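Local coordinates for protein pectinesterase (Aspergillus niger, PDB 5C1E) that hydrolyses the methyl esters of polygalacturonate chains in pectin, releasing methanol, and is probably involved in the maceration and soft-rotting of plant tissue, at residues S136-T141 and E157-Y162; D161-D166 and G182-S187. All blocks are in the same frame, centred on the assembly; numbering follows the deposited sequence.

How the contacts relate
Both contacts pair successive coils of one right-handed parallel beta-helix, 16 residues apart at their closest ends, and they share Asp161 and Tyr162. Contact 1 joins the turns that follow strands 134-136 and 155-158; it is partly buried, and its chemistry is that of a probable active-site wall, with doubly used carbonyls, two neighbouring carboxylates, water and glycerol. Contact 2 takes up the chain where contact 1 leaves it and is buried throughout, a regular parallel ladder of strand 163-165 on 185-187 with mostly apolar side chains. The two meet where Asp140 O packs on Phe164 CE1. Asp161, shared by both, lies between the turns of contact 1 and the sheet of contact 2.

Contact 1 of 2, residues S136-T141 and E157-Y162; sequences SGYQDT and EGAVDY. With GOL (glycerol), chain I.
Stacked turns of the pectinesterase beta-helix, 136-141 on 157-162, line the probable active site, with Asp140 beside Asp161, the predicted active-site aspartate. At the start the pairing is still that of parallel strands: Gly137 N donates to Glu157 O at 3.1 Å, from above the carbonyl plane. The same oxygen accepts the hydroxyl of Thr141, OG1 to O 2.8 Å, so one carbonyl ties Gly137 and Thr141, near the two ends of 136-141. Tyr138 O is also gripped twice. Ala159 N donates to Tyr138 O at 2.7 Å, in the carbonyl plane and on a lone pair, and Val160 N comes nearly straight but tilted from the carbonyl plane.

Successive coils of the parallel beta-helix lie on one another, so that the turn after strand 134-136 stacks on the turn after strand 155-158. Tyr138 has CG anti to its backbone N (chi1 -168°), which swings the ring over Ala159; the methyl CB makes a CH-pi contact 3.5 Å from the ring centroid, displaced toward CZ. Val160 CG2 meets CE2 of that ring obliquely, while CG1 lies alongside the extended Gln139 chain, 3.8 Å from NE2.

Asp140 N donates to Val160 O at 2.9 Å, completing a single bridge between the two turns. Beyond it Asp140 OD1 and Asp161 OD2 stand 4.3 Å apart. A water bridges the two carboxylates, donating to both of these oxygens and accepting from Gln139 NE2, and it also hydrogen-bonds a glycerol, probably from the crystallisation liquor, whose O1 lies 2.7 Å from Asp161 OD2.

Contact 2 of 2, residues D161-D166 and G182-S187; sequences DYIFGD and GAITAS
Asp161 rests its side chain on the methyl group of Ala186. Its CB and CG both lie 3.7 Å from Ala186 CB, and OD1 passes 3.8 Å from that methyl and accepts a hydrogen bond from a water, 2.9 Å from OD1, that in turn accepts from Ala183 N. OD1 also forms a salt bridge with Arg221. The torsion that sets CG beside the backbone N (chi1 -59°) lays the carboxylate against the Ala186 methyl, with OD1 on the side of Ala183, where Asp161 N is itself bonded to Ala183 O.

Past this point the backbones form a parallel ladder: Ile163 N donates to Ile184 O, Ala186 N to Ile163 O at 2.8 Å, and Gly165 N to Ala186 O. Ile184 turns CG2 over one face of the Tyr162 ring, 4.2 Å from its centroid, with CG1 3.5 Å from OH; that hydroxyl is hydrogen-bonded to Ser178. Phe164 CB packs on Ala186 CB, and its ring stacks with Tyr143.

Strand 163-165 thus runs between strands 142-146 and 182-187 of one parallel sheet, and Ile163 and Thr185 turn inward onto Tyr198 of strand 198-201.

Contact 1 of 2, residues S136-T141 and E157-Y162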
loop_
_atom_site.group_PDB
_atom_site.type_symbol
_atom_site.label_atom_id
_atom_site.label_comp_id
_atom_site.label_asym_id
_atom_site.label_seq_id
_atom_site.Cartn_x
_atom_site.Cartn_y
_atom_site.Cartn_z
ATOM N N SER A 136 -1.867 0.069 8.194
ATOM C CA SER A 136 -2.206 1.122 9.146
ATOM C C SER A 136 -0.991 1.737 9.832
ATOM O O SER A 136 -0.086 1.030 10.290
ATOM C CB SER A 136 -3.168 0.571 10.200
ATOM O OG SER A 136 -4.395 0.191 9.605
ATOM N N GLY A 137 -0.983 3.068 9.869
ATOM C CA GLY A 137 0.031 3.845 10.585
ATOM C C GLY A 137 -0.412 5.287 10.655
ATOM O O GLY A 137 -1.614 5.558 10.622
ATOM N N TYR A 138 0.546 6.213 10.793
ATOM C CA TYR A 138 0.246 7.640 10.805
ATOM C C TYR A 138 1.151 8.329 9.782
ATOM O O TYR A 138 0.680 8.785 8.722
ATOM C CB TYR A 138 0.410 8.238 12.213
ATOM C CG TYR A 138 -0.164 9.617 12.286
ATOM C CD1 TYR A 138 -1.522 9.813 12.569
ATOM C CD2 TYR A 138 0.625 10.733 12.021
ATOM C CE1 TYR A 138 -2.058 11.085 12.603
ATOM C CE2 TYR A 138 0.095 12.013 12.060
ATOM C CZ TYR A 138 -1.263 12.174 12.348
ATOM O OH TYR A 138 -1.817 13.439 12.373
ATOM N N GLN A 139 2.443 8.402 10.099
ATOM C CA GLN A 139 3.425 8.945 9.191
ATOM C C GLN A 139 4.189 7.829 8.474
ATOM O O GLN A 139 4.780 6.958 9.128
ATOM C CB GLN A 139 4.413 9.851 9.944
ATOM C CG GLN A 139 5.384 10.561 9.028
ATOM C CD GLN A 139 6.147 11.667 9.740
ATOM O OE1 GLN A 139 6.115 11.783 10.968
ATOM N NE2 GLN A 139 6.815 12.499 8.967
ATOM N N ASP A 140 4.156 7.866 7.135
ATOM C CA ASP A 140 4.870 6.907 6.278
ATOM C C ASP A 140 4.348 5.443 6.369
ATOM O O ASP A 140 5.121 4.494 6.393
ATOM C CB ASP A 140 6.362 6.923 6.603
ATOM C CG ASP A 140 7.076 8.153 6.101
ATOM O OD1 ASP A 140 6.439 9.152 5.784
ATOM O OD2 ASP A 140 8.330 8.110 6.049
ATOM N N THR A 141 3.033 5.268 6.431
ATOM C CA THR A 141 2.446 3.923 6.567
ATOM C C THR A 141 2.931 2.918 5.531
ATOM O O THR A 141 3.392 1.846 5.894
ATOM C CB THR A 141 0.911 3.964 6.504
ATOM O OG1 THR A 141 0.404 4.894 7.486
ATOM C CG2 THR A 141 0.340 2.568 6.735
ATOM N N GLU A 157 -4.254 3.357 5.532
ATOM C CA GLU A 157 -4.560 4.412 6.499
ATOM C C GLU A 157 -3.326 5.108 7.026
ATOM O O GLU A 157 -2.324 4.465 7.385
ATOM C CB GLU A 157 -5.352 3.848 7.679
ATOM C CG GLU A 157 -5.853 4.923 8.630
ATOM C CD GLU A 157 -6.878 4.446 9.647
ATOM O OE1 GLU A 157 -7.401 5.304 10.381
ATOM O OE2 GLU A 157 -7.155 3.240 9.738
ATOM N N GLY A 158 -3.436 6.433 7.122
ATOM C CA GLY A 158 -2.410 7.274 7.693
ATOM C C GLY A 158 -2.753 8.738 7.525
ATOM O O GLY A 158 -3.891 9.100 7.189
ATOM N N ALA A 159 -1.766 9.588 7.766
ATOM C CA ALA A 159 -1.951 11.021 7.723
ATOM C C ALA A 159 -0.897 11.749 6.898
ATOM O O ALA A 159 -1.229 12.645 6.126
ATOM C CB ALA A 159 -1.943 11.571 9.136
ATOM N N VAL A 160 0.368 11.387 7.109
ATOM C CA VAL A 160 1.490 12.103 6.566
ATOM C C VAL A 160 2.346 11.222 5.664
ATOM O O VAL A 160 2.985 10.268 6.129
ATOM C CB VAL A 160 2.344 12.679 7.711
ATOM C CG1 VAL A 160 3.573 13.397 7.156
ATOM C CG2 VAL A 160 1.490 13.624 8.532
ATOM N N ASP A 161 2.349 11.555 4.372
ATOM C CA ASP A 161 3.159 10.872 3.360
ATOM C C ASP A 161 2.949 9.383 3.470
ATOM O O ASP A 161 3.904 8.624 3.483
ATOM C CB ASP A 161 4.653 11.187 3.526
ATOM C CG ASP A 161 4.975 12.662 3.425
ATOM O OD1 ASP A 161 4.158 13.461 2.890
ATOM O OD2 ASP A 161 6.097 13.028 3.860
ATOM N N TYR A 162 1.698 8.961 3.606
ATOM C CA TYR A 162 1.440 7.570 3.967
ATOM C C TYR A 162 1.435 6.552 2.822
ATOM O O TYR A 162 1.389 5.358 3.083
ATOM C CB TYR A 162 0.236 7.437 4.901
ATOM C CG TYR A 162 -1.148 7.838 4.427
ATOM C CD1 TYR A 162 -1.595 9.149 4.531
ATOM C CD2 TYR A 162 -2.038 6.883 3.975
ATOM C CE1 TYR A 162 -2.868 9.506 4.166
ATOM C CE2 TYR A 162 -3.327 7.224 3.607
ATOM C CZ TYR A 162 -3.746 8.522 3.713
ATOM O OH TYR A 162 -5.031 8.847 3.358
HETATM C C1 GOL I . 8.963 10.836 2.939
HETATM O O1 GOL I . 7.693 10.834 3.603
HETATM C C2 GOL I . 10.071 11.136 3.939
HETATM O O2 GOL I . 9.816 12.375 4.601
HETATM C C3 GOL I . 10.123 10.047 4.990
HETATM O O3 GOL I . 11.190 10.280 5.925
HETATM O O HOH W 1 7.160 11.816 5.945
#

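Contact 2 of 2, residues D161-D166 and G182-S187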
loop_
_atom_site.group_PDB
_atom_site.type_symbol
_atom_site.label_atom_id
_atom_site.label_comp_id
_atom_site.label_asym_id
_atom_site.label_seq_id
_atom_site.Cartn_x
_atom_site.Cartn_y
_atom_site.Cartn_z
ATOM N N ASP A 161 2.349 11.555 4.372
ATOM C CA ASP A 161 3.159 10.872 3.360
ATOM C C ASP A 161 2.949 9.383 3.470
ATOM O O ASP A 161 3.904 8.624 3.483
ATOM C CB ASP A 161 4.653 11.187 3.526
ATOM C CG ASP A 161 4.975 12.662 3.425
ATOM O OD1 ASP A 161 4.158 13.461 2.890
ATOM O OD2 ASP A 161 6.097 13.028 3.860
ATOM N N TYR A 162 1.698 8.961 3.606
ATOM C CA TYR A 162 1.440 7.570 3.967
ATOM C C TYR A 162 1.435 6.552 2.822
ATOM O O TYR A 162 1.389 5.358 3.083
ATOM C CB TYR A 162 0.236 7.437 4.901
ATOM C CG TYR A 162 -1.148 7.838 4.427
ATOM C CD1 TYR A 162 -1.595 9.149 4.531
ATOM C CD2 TYR A 162 -2.038 6.883 3.975
ATOM C CE1 TYR A 162 -2.868 9.506 4.166
ATOM C CE2 TYR A 162 -3.327 7.224 3.607
ATOM C CZ TYR A 162 -3.746 8.522 3.713
ATOM O OH TYR A 162 -5.031 8.847 3.358
ATOM N N ILE A 163 1.537 7.034 1.579
ATOM C CA ILE A 163 1.882 6.199 0.414
ATOM C C ILE A 163 3.053 6.925 -0.228
ATOM O O ILE A 163 2.891 8.034 -0.712
ATOM C CB ILE A 163 0.717 6.062 -0.575
ATOM C CG1 ILE A 163 -0.493 5.439 0.123
ATOM C CG2 ILE A 163 1.134 5.230 -1.791
ATOM C CD1 ILE A 163 -1.781 5.500 -0.684
ATOM N N PHE A 164 4.241 6.350 -0.133
ATOM C CA PHE A 164 5.459 7.078 -0.481
ATOM C C PHE A 164 6.535 6.155 -1.035
ATOM O O PHE A 164 6.565 4.972 -0.717
ATOM C CB PHE A 164 5.973 7.909 0.739
ATOM C CG PHE A 164 6.684 7.091 1.786
ATOM C CD1 PHE A 164 5.971 6.215 2.603
ATOM C CD2 PHE A 164 8.050 7.189 1.953
ATOM C CE1 PHE A 164 6.624 5.441 3.541
ATOM C CE2 PHE A 164 8.708 6.414 2.888
ATOM C CZ PHE A 164 8.003 5.546 3.685
ATOM N N GLY A 165 7.422 6.729 -1.855
ATOM C CA GLY A 165 8.506 5.977 -2.500
ATOM C C GLY A 165 8.430 6.077 -4.002
ATOM O O GLY A 165 7.669 6.904 -4.547
ATOM N N ASP A 166 9.206 5.223 -4.670
ATOM C CA ASP A 166 9.398 5.269 -6.125
ATOM C C ASP A 166 8.952 3.994 -6.860
ATOM O O ASP A 166 9.402 3.709 -7.992
ATOM C CB ASP A 166 10.856 5.564 -6.464
ATOM C CG ASP A 166 11.066 5.858 -7.934
ATOM O OD1 ASP A 166 10.237 6.534 -8.557
ATOM O OD2 ASP A 166 12.069 5.373 -8.470
ATOM N N GLY A 182 -2.434 16.082 6.377
ATOM C CA GLY A 182 -1.203 15.814 5.645
ATOM C C GLY A 182 -1.454 15.482 4.186
ATOM O O GLY A 182 -2.571 15.653 3.672
ATOM N N ALA A 183 -0.394 15.057 3.503
ATOM C CA ALA A 183 -0.489 14.673 2.097
ATOM C C ALA A 183 -0.526 13.164 1.998
ATOM O O ALA A 183 0.220 12.482 2.684
ATOM C CB ALA A 183 0.681 15.232 1.315
ATOM N N ILE A 184 -1.398 12.637 1.138
ATOM C CA ILE A 184 -1.558 11.203 1.033
ATOM C C ILE A 184 -0.333 10.578 0.360
ATOM O O ILE A 184 0.256 9.657 0.892
ATOM C CB ILE A 184 -2.821 10.829 0.242
ATOM C CG1 ILE A 184 -4.071 11.284 0.984
ATOM C CG2 ILE A 184 -2.877 9.331 0.028
ATOM C CD1 ILE A 184 -5.332 11.277 0.156
ATOM N N THR A 185 0.030 11.078 -0.815
ATOM C CA THR A 185 1.171 10.508 -1.561
ATOM C C THR A 185 2.430 11.362 -1.445
ATOM O O THR A 185 2.369 12.586 -1.399
ATOM C CB THR A 185 0.863 10.285 -3.063
ATOM O OG1 THR A 185 0.636 11.532 -3.759
ATOM C CG2 THR A 185 -0.315 9.357 -3.230
ATOM N N ALA A 186 3.578 10.696 -1.448
ATOM C CA ALA A 186 4.854 11.368 -1.524
ATOM C C ALA A 186 5.811 10.572 -2.417
ATOM O O ALA A 186 6.668 9.819 -1.943
ATOM C CB ALA A 186 5.425 11.569 -0.121
ATOM N N SER A 187 5.641 10.739 -3.726
ATOM C CA SER A 187 6.449 10.006 -4.693
ATOM C C SER A 187 7.860 10.573 -4.750
ATOM O O SER A 187 8.041 11.790 -4.756
ATOM C CB SER A 187 5.834 10.049 -6.086
ATOM O OG SER A 187 6.767 9.628 -7.071
HETATM O O HOH W 2 2.224 14.977 4.508
#